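Local coordinates for putative aminooxidase (Propionibacterium acnes, PDB 2BA9), which isomerises polyunsaturated fatty acids, producing conjugated linoleic acid, probably with the help of its bound flavin-adenine dinucleotide, in a fold of the flavin-containing amine oxidoreductase family, at residues V64-T69 against F187-S192; A122-G127 against H138-L143; Y128-H133 against V181-D186. All blocks are in the same frame, centred on the assembly; numbering follows the deposited sequence.

Contact 1. Residues V64-T69 against F187-S192; sequences VPSYDT and FVTMMS. With FAD (flavin-adenine dinucleotide), chain D.
Val-64 and Ser-192 bring a loop and a helix closest, their CA atoms 6.5 Å apart, where a type I beta turn from Val-64 to Tyr-67 runs past one side of helix 187-195. Val-64 supplies the direct packing with its two methyl branches. CG1 rests on CB of Ser-192 at 3.5 Å, whereas CG2 reaches the methyl CG2 of Thr-189 at 3.8 Å, the two side chains crossing at about a right angle. Thr-189 can offer that methyl because its CG2 lies anti to the backbone N, which leaves OG1 on the other branch to bond the carboxylate of Asp-186, the N-cap residue of the same helix.

The polar half of the interface is joined through water. OG of Ser-66 lies 2.7 Å from the oxygen of one water, which also bonds OG of Ser-192. A second water, its oxygen 2.8 Å from OG of Ser-66, donates to OG1 of Thr-189; a single hydroxyl is thus linked to two successive turns of the helix.

The turn belongs to the flavin site of this amine oxidoreductase fold. Tyr-67, at the N-cap position of helix 68-77 and the centre of an inverse gamma turn, extends its ring to the flavin and donates from OH to O2 at 2.7 Å. That oxygen lies at the ring edge, near the ring plane. Phe-408 meets the tyrosine ring edge-to-face. Leu-198 also packs against Val-64, and Asp-197 touches Pro-65.

Contact 2. Residues A122-G127 against H138-L143; sequences ATKYQG and HEDLML
Tyr-125 spans the contact between two parts of the long loop that joins helix 106-122 to helix 145-151. From its CB, the ring carbon CG is set anti to the carbonyl carbon (chi1 -59°), and the ring heads for the second segment. CD1 passes beside His-138, 3.8 Å from its CB, and lies 4.4 Å from CG of Leu-141. CE1 then stands above the centre of the imidazole, 3.6 Å from ND1, making an edge-to-face pair with the ring planes at 82°. The histidine is held in turn by Asp-140, whose backbone N donates to ND1 almost exactly in the imidazole plane.

At the end of the ring, OH donates to OD2 of Asp-140 at 2.6 Å, which accepts on its anti lone pair, the one directed away from the other carboxylate oxygen. The same hydroxyl receives NZ of Lys-124 at 3.1 Å. Lys-124 gets there by an extended chain whose CG lies over the centre of one tyrosine face, and NZ also bonds OD1 of Asn-152. Its direct salt bridge to OD2 of Asp-140 is long, but a water accepts from NZ and donates to OD2 at 2.5 Å. Tyr-125 is therefore both acceptor and donor between ammonium and carboxylate, and ND2 of Asn-152 bonds its hydroxyl too. With the lysine, phenol and water gathered round OD2, Asp-140 would be expected to favour its charged form.

Contact 3. Residues Y128-H133 against V181-D186; sequences YDANGH and VLKYLD. With NA (sodium ion), chain B.
A sodium site and a buried lysine mark the end of helix 178-184, where residues 128-133 pack against it; CA of Asp-129 comes within 4.7 Å of CA of Lys-183. The lysine chain runs along the curved backbone, with CG anti to the carbonyl carbon, and stays extended until chi4 (-58°), where a bend turns NZ toward two backbone carbonyls. NZ donates to O of Ala-130 at 2.7 Å, from a position tilted 20° out of the carbonyl plane. A second bond goes to O of Tyr-128 at 2.9 Å, approached from well above that carbonyl's plane. One atom before the ammonium, CE makes a CH-pi contact over one face of His-133, 4.0 Å from the ring centroid; the ring itself is fixed by bonds to Tyr-379 and Ser-404.

Helix 178-184 thus uses one residue in two ways, since the backbone O of Lys-183 binds sodium at 2.5 Å. Three waters and Glu-410 from helix 408-423 also bind the ion. Two of these waters donate to O of Asp-129, linking the loop to the metal's inner shell, and one of the pair also donates to OD2 of Asp-186, whose OD1 is engaged by Thr-189. OD2 of Asp-129 and OD2 of Asp-186 lie 4.3 Å apart, but a further water donates to both, which would ease their repulsion.

Tyr-128 lies across Leu-182, its CD1 3.5 Å from CB of the leucine, while its hydroxyl accepts from N of Phe-187, where helix 187-195 begins.

Overall arrangement
The three contacts form a chain from the flavin outward. Contact 1 lies beside the cofactor yet is partly exposed, and its two segments are joined by a small apolar patch and bridging waters. Contact 3, whose centre lies about 11 Å from that of contact 1, is buried and relies on lysine-to-carbonyl bonds and sodium coordination. Contact 2, also buried though farthest from the chain's centre, is built on an aromatic pair and a lysine-tyrosine-aspartate hydrogen-bond network. Consecutive helices 178-184 and 187-195 connect contacts 3 and 1, with Met-190 of contact 1 packing on Leu-185 of contact 3. Contacts 2 and 3 share the loop after helix 106-122, and Leu-141 packs against both Tyr-128 and Leu-182.

Contact 1. Residues V64-T69 against F187-S192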
loop_
_atom_site.group_PDB
_atom_site.type_symbol
_atom_site.label_atom_id
_atom_site.label_comp_id
_atom_site.label_asym_id
_atom_site.label_seq_id
_atom_site.Cartn_x
_atom_site.Cartn_y
_atom_site.Cartn_z
ATOM N N VAL A 64 1.454 8.372 9.423
ATOM C CA VAL A 64 2.394 9.008 10.350
ATOM C C VAL A 64 2.414 10.501 10.062
ATOM O O VAL A 64 1.916 10.921 9.009
ATOM C CB VAL A 64 3.833 8.407 10.241
ATOM C CG1 VAL A 64 3.913 7.073 10.981
ATOM C CG2 VAL A 64 4.269 8.270 8.784
ATOM N N PRO A 65 2.956 11.313 11.008
ATOM C CA PRO A 65 2.962 12.773 10.864
ATOM C C PRO A 65 3.693 13.277 9.638
ATOM O O PRO A 65 3.462 14.410 9.229
ATOM C CB PRO A 65 3.676 13.266 12.132
ATOM C CG PRO A 65 3.537 12.166 13.107
ATOM C CD PRO A 65 3.535 10.899 12.302
ATOM N N SER A 66 4.576 12.445 9.082
ATOM C CA SER A 66 5.287 12.776 7.839
ATOM C C SER A 66 4.444 12.487 6.575
ATOM O O SER A 66 4.965 12.512 5.468
ATOM C CB SER A 66 6.648 12.049 7.761
ATOM O OG SER A 66 6.519 10.627 7.753
ATOM N N TYR A 67 3.150 12.221 6.732
ATOM C CA TYR A 67 2.265 12.032 5.569
ATOM C C TYR A 67 1.856 13.396 4.999
ATOM O O TYR A 67 0.679 13.754 5.001
ATOM C CB TYR A 67 1.030 11.205 5.957
ATOM C CG TYR A 67 1.159 9.698 5.774
ATOM C CD1 TYR A 67 2.388 9.043 5.913
ATOM C CD2 TYR A 67 0.032 8.930 5.482
ATOM C CE1 TYR A 67 2.489 7.673 5.729
ATOM C CE2 TYR A 67 0.120 7.565 5.305
ATOM C CZ TYR A 67 1.345 6.937 5.434
ATOM O OH TYR A 67 1.417 5.569 5.254
ATOM N N ASP A 68 2.834 14.144 4.496
ATOM C CA ASP A 68 2.611 15.535 4.070
ATOM C C ASP A 68 1.504 15.684 3.020
ATOM O O ASP A 68 0.654 16.566 3.138
ATOM C CB ASP A 68 3.914 16.165 3.560
ATOM C CG ASP A 68 4.918 16.508 4.708
ATOM O OD1 ASP A 68 4.498 16.742 5.864
ATOM O OD2 ASP A 68 6.140 16.560 4.440
ATOM N N THR A 69 1.500 14.815 2.007
ATOM C CA THR A 69 0.494 14.906 0.938
ATOM C C THR A 69 -0.904 14.589 1.479
ATOM O O THR A 69 -1.864 15.279 1.155
ATOM C CB THR A 69 0.847 14.000 -0.251
ATOM O OG1 THR A 69 2.229 14.201 -0.600
ATOM C CG2 THR A 69 -0.024 14.321 -1.453
ATOM N N PHE A 187 13.840 6.316 7.902
ATOM C CA PHE A 187 14.211 6.297 9.314
ATOM C C PHE A 187 13.189 7.051 10.184
ATOM O O PHE A 187 12.854 6.609 11.272
ATOM C CB PHE A 187 15.622 6.830 9.534
ATOM C CG PHE A 187 16.162 6.523 10.896
ATOM C CD1 PHE A 187 16.769 5.300 11.154
ATOM C CD2 PHE A 187 16.031 7.440 11.925
ATOM C CE1 PHE A 187 17.253 5.005 12.419
ATOM C CE2 PHE A 187 16.520 7.162 13.182
ATOM C CZ PHE A 187 17.121 5.936 13.436
ATOM N N VAL A 188 12.672 8.169 9.691
ATOM C CA VAL A 188 11.707 8.957 10.461
ATOM C C VAL A 188 10.378 8.233 10.651
ATOM O O VAL A 188 9.753 8.325 11.703
ATOM C CB VAL A 188 11.456 10.319 9.802
ATOM C CG1 VAL A 188 10.354 11.080 10.544
ATOM C CG2 VAL A 188 12.735 11.122 9.797
ATOM N N THR A 189 9.951 7.512 9.621
ATOM C CA THR A 189 8.691 6.782 9.665
ATOM C C THR A 189 8.822 5.597 10.610
ATOM O O THR A 189 7.960 5.393 11.462
ATOM C CB THR A 189 8.265 6.334 8.254
ATOM O OG1 THR A 189 8.153 7.495 7.422
ATOM C CG2 THR A 189 6.936 5.602 8.273
ATOM N N MET A 190 9.913 4.841 10.474
ATOM C CA MET A 190 10.199 3.731 11.387
ATOM C C MET A 190 10.123 4.209 12.831
ATOM O O MET A 190 9.452 3.597 13.655
ATOM C CB MET A 190 11.577 3.126 11.095
ATOM C CG MET A 190 11.935 1.903 11.939
ATOM S SD MET A 190 10.988 0.434 11.534
ATOM C CE MET A 190 9.605 0.590 12.675
ATOM N N MET A 191 10.785 5.322 13.128
ATOM C CA MET A 191 10.753 5.885 14.481
ATOM C C MET A 191 9.337 6.239 14.955
ATOM O O MET A 191 8.970 5.952 16.103
ATOM C CB MET A 191 11.674 7.097 14.571
ATOM C CG MET A 191 13.146 6.759 14.404
ATOM S SD MET A 191 13.748 5.486 15.526
ATOM C CE MET A 191 13.609 4.027 14.481
ATOM N N SER A 192 8.541 6.836 14.068
ATOM C CA SER A 192 7.140 7.158 14.370
ATOM C C SER A 192 6.319 5.906 14.706
ATOM O O SER A 192 5.480 5.922 15.609
ATOM C CB SER A 192 6.502 7.916 13.197
ATOM O OG SER A 192 7.159 9.158 12.999
HETATM P PA FAD D . -6.011 1.160 -4.868
HETATM O O1A FAD D . -6.195 1.658 -3.464
HETATM O O2A FAD D . -5.961 -0.342 -5.056
HETATM O O5B FAD D . -7.234 1.685 -5.758
HETATM C C5B FAD D . -7.219 1.371 -7.131
HETATM C C4B FAD D . -8.548 1.733 -7.760
HETATM O O4B FAD D . -8.492 1.443 -9.143
HETATM C C3B FAD D . -9.707 0.949 -7.142
HETATM O O3B FAD D . -10.716 1.837 -6.718
HETATM C C2B FAD D . -10.145 0.026 -8.254
HETATM O O2B FAD D . -11.519 -0.352 -8.159
HETATM C C1B FAD D . -9.701 0.814 -9.500
HETATM N N9A FAD D . -9.549 -0.092 -10.652
HETATM C C8A FAD D . -8.792 -1.243 -10.722
HETATM N N7A FAD D . -8.949 -1.796 -11.958
HETATM C C5A FAD D . -9.797 -1.009 -12.676
HETATM C C6A FAD D . -10.323 -1.094 -13.981
HETATM N N6A FAD D . -9.697 -1.894 -14.903
HETATM N N1A FAD D . -11.165 -0.082 -14.429
HETATM C C2A FAD D . -11.541 0.965 -13.599
HETATM N N3A FAD D . -11.019 1.034 -12.314
HETATM C C4A FAD D . -10.183 0.063 -11.853
HETATM N N1 FAD D . -1.571 2.334 3.353
HETATM C C2 FAD D . -0.969 3.203 4.241
HETATM O O2 FAD D . -0.537 4.285 3.844
HETATM N N3 FAD D . -0.828 2.840 5.566
HETATM C C4 FAD D . -1.313 1.627 6.010
HETATM O O4 FAD D . -1.186 1.341 7.211
HETATM C C4X FAD D . -1.936 0.752 5.114
HETATM N N5 FAD D . -2.415 -0.482 5.518
HETATM C C5X FAD D . -3.173 -1.279 4.682
HETATM C C6 FAD D . -3.762 -2.448 5.157
HETATM C C7 FAD D . -4.555 -3.220 4.311
HETATM C C7M FAD D . -5.189 -4.465 4.864
HETATM C C8 FAD D . -4.746 -2.828 2.989
HETATM C C8M FAD D . -5.587 -3.626 2.038
HETATM C C9 FAD D . -4.149 -1.661 2.522
HETATM C C9A FAD D . -3.348 -0.878 3.355
HETATM N N10 FAD D . -2.716 0.294 2.899
HETATM C C10 FAD D . -2.077 1.132 3.783
HETATM C "C1'" FAD D . -2.421 0.491 1.450
HETATM C "C2'" FAD D . -3.332 1.536 0.819
HETATM O "O2'" FAD D . -4.701 1.318 1.144
HETATM C "C3'" FAD D . -3.110 1.487 -0.685
HETATM O "O3'" FAD D . -1.708 1.564 -0.958
HETATM C "C4'" FAD D . -3.866 2.604 -1.385
HETATM O "O4'" FAD D . -5.270 2.379 -1.348
HETATM C "C5'" FAD D . -3.351 2.713 -2.813
HETATM O "O5'" FAD D . -4.215 3.507 -3.577
HETATM P P FAD D . -4.248 3.346 -5.189
HETATM O O1P FAD D . -5.299 4.261 -5.789
HETATM O O2P FAD D . -2.881 3.633 -5.704
HETATM O O3P FAD D . -4.687 1.830 -5.483
HETATM O O HOH W 1 6.967 10.572 10.400
HETATM O O HOH W 2 8.083 10.013 5.559
#

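Contact 2. Residues A122-G127 against H138-L143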
loop_
_atom_site.group_PDB
_atom_site.type_symbol
_atom_site.label_atom_id
_atom_site.label_comp_id
_atom_site.label_asym_id
_atom_site.label_seq_id
_atom_site.Cartn_x
_atom_site.Cartn_y
_atom_site.Cartn_z
ATOM N N ALA A 122 21.635 8.327 6.420
ATOM C CA ALA A 122 21.770 9.789 6.409
ATOM C C ALA A 122 22.941 10.226 5.532
ATOM O O ALA A 122 22.967 11.348 5.056
ATOM C CB ALA A 122 21.948 10.311 7.830
ATOM N N THR A 123 23.883 9.318 5.299
ATOM C CA THR A 123 25.113 9.612 4.590
ATOM C C THR A 123 25.320 8.736 3.333
ATOM O O THR A 123 25.027 9.159 2.210
ATOM C CB THR A 123 26.289 9.447 5.558
ATOM O OG1 THR A 123 26.209 8.156 6.185
ATOM C CG2 THR A 123 26.241 10.542 6.632
ATOM N N LYS A 124 25.821 7.518 3.540
ATOM C CA LYS A 124 26.139 6.582 2.460
ATOM C C LYS A 124 24.995 6.396 1.456
ATOM O O LYS A 124 25.249 6.266 0.261
ATOM C CB LYS A 124 26.532 5.230 3.060
ATOM C CG LYS A 124 26.947 4.171 2.052
ATOM C CD LYS A 124 27.375 2.892 2.764
ATOM C CE LYS A 124 27.598 1.726 1.806
ATOM N NZ LYS A 124 27.718 0.403 2.543
ATOM N N TYR A 125 23.750 6.390 1.947
ATOM C CA TYR A 125 22.556 6.160 1.114
ATOM C C TYR A 125 21.618 7.355 1.025
ATOM O O TYR A 125 20.424 7.187 0.772
ATOM C CB TYR A 125 21.754 4.962 1.650
ATOM C CG TYR A 125 22.553 3.684 1.678
ATOM C CD1 TYR A 125 23.029 3.124 0.502
ATOM C CD2 TYR A 125 22.823 3.034 2.876
ATOM C CE1 TYR A 125 23.768 1.953 0.512
ATOM C CE2 TYR A 125 23.567 1.864 2.908
ATOM C CZ TYR A 125 24.041 1.327 1.723
ATOM O OH TYR A 125 24.764 0.156 1.740
ATOM N N GLN A 126 22.140 8.558 1.225
ATOM C CA GLN A 126 21.317 9.766 1.099
ATOM C C GLN A 126 20.534 9.754 -0.215
ATOM O O GLN A 126 21.103 9.488 -1.269
ATOM C CB GLN A 126 22.179 11.020 1.186
ATOM C CG GLN A 126 21.381 12.290 0.962
ATOM C CD GLN A 126 21.937 13.524 1.663
ATOM O OE1 GLN A 126 21.475 14.645 1.391
ATOM N NE2 GLN A 126 22.900 13.339 2.574
ATOM N N GLY A 127 19.230 10.022 -0.140
ATOM C CA GLY A 127 18.367 10.024 -1.321
ATOM C C GLY A 127 17.459 8.816 -1.429
ATOM O O GLY A 127 16.434 8.862 -2.106
ATOM N N HIS A 138 21.059 3.913 -4.911
ATOM C CA HIS A 138 22.308 3.183 -4.686
ATOM C C HIS A 138 22.109 1.680 -4.945
ATOM O O HIS A 138 21.094 1.120 -4.538
ATOM C CB HIS A 138 22.752 3.384 -3.232
ATOM C CG HIS A 138 24.157 2.945 -2.958
ATOM N ND1 HIS A 138 24.543 1.622 -2.963
ATOM C CD2 HIS A 138 25.265 3.655 -2.648
ATOM C CE1 HIS A 138 25.829 1.541 -2.678
ATOM N NE2 HIS A 138 26.285 2.759 -2.471
ATOM N N GLU A 139 23.081 1.032 -5.587
ATOM C CA GLU A 139 22.946 -0.383 -5.971
ATOM C C GLU A 139 22.571 -1.299 -4.799
ATOM O O GLU A 139 21.816 -2.271 -4.961
ATOM C CB GLU A 139 24.218 -0.892 -6.666
ATOM C CG GLU A 139 25.425 -1.021 -5.748
ATOM C CD GLU A 139 26.746 -1.004 -6.488
ATOM O OE1 GLU A 139 26.767 -1.312 -7.707
ATOM O OE2 GLU A 139 27.772 -0.663 -5.849
ATOM N N ASP A 140 23.099 -0.994 -3.621
ATOM C CA ASP A 140 22.825 -1.803 -2.437
ATOM C C ASP A 140 21.321 -1.879 -2.140
ATOM O O ASP A 140 20.835 -2.892 -1.660
ATOM C CB ASP A 140 23.562 -1.250 -1.218
ATOM C CG ASP A 140 25.073 -1.359 -1.333
ATOM O OD1 ASP A 140 25.603 -1.987 -2.285
ATOM O OD2 ASP A 140 25.736 -0.786 -0.452
ATOM N N LEU A 141 20.597 -0.805 -2.444
ATOM C CA LEU A 141 19.152 -0.737 -2.169
ATOM C C LEU A 141 18.311 -1.583 -3.131
ATOM O O LEU A 141 17.115 -1.808 -2.903
ATOM C CB LEU A 141 18.685 0.723 -2.207
ATOM C CG LEU A 141 19.253 1.619 -1.096
ATOM C CD1 LEU A 141 18.997 3.074 -1.424
ATOM C CD2 LEU A 141 18.649 1.250 0.238
ATOM N N MET A 142 18.949 -2.045 -4.198
ATOM C CA MET A 142 18.312 -2.921 -5.187
ATOM C C MET A 142 18.288 -4.398 -4.754
ATOM O O MET A 142 17.621 -5.227 -5.385
ATOM C CB MET A 142 19.041 -2.771 -6.518
ATOM C CG MET A 142 19.067 -1.342 -7.031
ATOM S SD MET A 142 19.696 -1.219 -8.701
ATOM C CE MET A 142 19.786 0.576 -8.905
ATOM N N LEU A 143 19.015 -4.703 -3.677
ATOM C CA LEU A 143 19.079 -6.036 -3.094
ATOM C C LEU A 143 17.886 -6.294 -2.168
ATOM O O LEU A 143 17.314 -5.351 -1.631
ATOM C CB LEU A 143 20.358 -6.179 -2.267
ATOM C CG LEU A 143 21.674 -6.236 -3.024
ATOM C CD1 LEU A 143 22.899 -6.132 -2.073
ATOM C CD2 LEU A 143 21.694 -7.537 -3.855
HETATM O O HOH W 3 28.180 -0.790 0.210
#

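Contact 3. Residues Y128-H133 against V181-D186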
loop_
_atom_site.group_PDB
_atom_site.type_symbol
_atom_site.label_atom_id
_atom_site.label_comp_id
_atom_site.label_asym_id
_atom_site.label_seq_id
_atom_site.Cartn_x
_atom_site.Cartn_y
_atom_site.Cartn_z
ATOM N N TYR A 128 17.842 7.731 -0.767
ATOM C CA TYR A 128 17.017 6.518 -0.654
ATOM C C TYR A 128 15.516 6.780 -0.412
ATOM O O TYR A 128 14.657 6.006 -0.874
ATOM C CB TYR A 128 17.559 5.626 0.487
ATOM C CG TYR A 128 17.119 6.069 1.878
ATOM C CD1 TYR A 128 16.018 5.493 2.481
ATOM C CD2 TYR A 128 17.797 7.067 2.580
ATOM C CE1 TYR A 128 15.603 5.879 3.740
ATOM C CE2 TYR A 128 17.378 7.469 3.857
ATOM C CZ TYR A 128 16.280 6.862 4.424
ATOM O OH TYR A 128 15.828 7.233 5.681
ATOM N N ASP A 129 15.214 7.858 0.317
ATOM C CA ASP A 129 13.858 8.115 0.799
ATOM C C ASP A 129 12.983 8.932 -0.134
ATOM O O ASP A 129 11.822 9.164 0.174
ATOM C CB ASP A 129 13.877 8.745 2.193
ATOM C CG ASP A 129 14.693 10.024 2.268
ATOM O OD1 ASP A 129 15.466 10.321 1.338
ATOM O OD2 ASP A 129 14.565 10.721 3.291
ATOM N N ALA A 130 13.520 9.340 -1.282
ATOM C CA ALA A 130 12.730 10.045 -2.290
ATOM C C ALA A 130 11.515 9.190 -2.759
ATOM O O ALA A 130 11.585 7.947 -2.875
ATOM C CB ALA A 130 13.612 10.450 -3.478
ATOM N N ASN A 131 10.398 9.869 -2.988
ATOM C CA ASN A 131 9.207 9.227 -3.503
ATOM C C ASN A 131 9.473 8.762 -4.938
ATOM O O ASN A 131 10.166 9.436 -5.702
ATOM C CB ASN A 131 8.023 10.201 -3.424
ATOM C CG ASN A 131 6.763 9.651 -4.045
ATOM O OD1 ASN A 131 6.468 9.950 -5.193
ATOM N ND2 ASN A 131 6.014 8.839 -3.292
ATOM N N GLY A 132 8.956 7.592 -5.287
ATOM C CA GLY A 132 9.173 7.024 -6.619
ATOM C C GLY A 132 10.587 6.489 -6.774
ATOM O O GLY A 132 11.373 6.527 -5.822
ATOM N N HIS A 133 10.895 5.983 -7.966
ATOM C CA HIS A 133 12.174 5.320 -8.240
ATOM C C HIS A 133 12.918 5.909 -9.451
ATOM O O HIS A 133 13.960 5.379 -9.866
ATOM C CB HIS A 133 11.949 3.805 -8.440
ATOM C CG HIS A 133 11.225 3.140 -7.302
ATOM N ND1 HIS A 133 11.836 2.253 -6.442
ATOM C CD2 HIS A 133 9.938 3.227 -6.895
ATOM C CE1 HIS A 133 10.961 1.825 -5.552
ATOM N NE2 HIS A 133 9.801 2.409 -5.798
ATOM N N VAL A 181 11.286 -0.934 0.982
ATOM C CA VAL A 181 11.169 -0.922 2.446
ATOM C C VAL A 181 11.454 0.475 2.976
ATOM O O VAL A 181 10.670 1.013 3.767
ATOM C CB VAL A 181 12.141 -1.927 3.124
ATOM C CG1 VAL A 181 12.034 -1.838 4.685
ATOM C CG2 VAL A 181 11.896 -3.376 2.590
ATOM N N LEU A 182 12.566 1.045 2.500
ATOM C CA LEU A 182 13.123 2.274 3.044
ATOM C C LEU A 182 12.470 3.563 2.503
ATOM O O LEU A 182 12.639 4.640 3.091
ATOM C CB LEU A 182 14.645 2.267 2.866
ATOM C CG LEU A 182 15.328 1.200 3.749
ATOM C CD1 LEU A 182 16.760 0.908 3.314
ATOM C CD2 LEU A 182 15.283 1.635 5.224
ATOM N N LYS A 183 11.711 3.443 1.413
ATOM C CA LYS A 183 10.854 4.531 0.918
ATOM C C LYS A 183 9.566 4.655 1.738
ATOM O O LYS A 183 9.058 5.762 1.922
ATOM C CB LYS A 183 10.543 4.368 -0.584
ATOM C CG LYS A 183 11.737 4.730 -1.467
ATOM C CD LYS A 183 11.468 4.595 -2.963
ATOM C CE LYS A 183 12.754 4.764 -3.750
ATOM N NZ LYS A 183 13.442 6.084 -3.504
ATOM N N TYR A 184 9.044 3.531 2.223
ATOM C CA TYR A 184 7.960 3.507 3.212
ATOM C C TYR A 184 8.514 3.733 4.618
ATOM O O TYR A 184 8.315 4.805 5.224
ATOM C CB TYR A 184 7.194 2.176 3.103
ATOM C CG TYR A 184 6.369 1.742 4.305
ATOM C CD1 TYR A 184 5.744 2.671 5.138
ATOM C CD2 TYR A 184 6.193 0.388 4.586
ATOM C CE1 TYR A 184 5.017 2.266 6.223
ATOM C CE2 TYR A 184 5.444 -0.028 5.663
ATOM C CZ TYR A 184 4.850 0.912 6.480
ATOM O OH TYR A 184 4.101 0.525 7.566
ATOM N N LEU A 185 9.230 2.746 5.135
ATOM C CA LEU A 185 9.845 2.872 6.455
ATOM C C LEU A 185 11.204 3.534 6.335
ATOM O O LEU A 185 12.246 2.913 6.546
ATOM C CB LEU A 185 9.943 1.519 7.154
ATOM C CG LEU A 185 8.616 0.906 7.620
ATOM C CD1 LEU A 185 8.813 -0.560 7.953
ATOM C CD2 LEU A 185 8.043 1.638 8.822
ATOM N N ASP A 186 11.194 4.813 5.985
ATOM C CA ASP A 186 12.405 5.604 6.075
ATOM C C ASP A 186 12.665 5.825 7.557
ATOM O O ASP A 186 11.814 5.489 8.402
ATOM C CB ASP A 186 12.337 6.912 5.270
ATOM C CG ASP A 186 11.211 7.842 5.692
ATOM O OD1 ASP A 186 10.405 7.522 6.583
ATOM O OD2 ASP A 186 11.124 8.927 5.075
HETATM NA NA NA B . 8.500 8.206 1.949
HETATM O O HOH W 4 10.490 8.408 2.665
HETATM O O HOH W 5 13.224 10.360 5.457
HETATM O O HOH W 6 9.184 8.225 -0.363
HETATM O O HOH W 7 7.922 7.362 4.053
#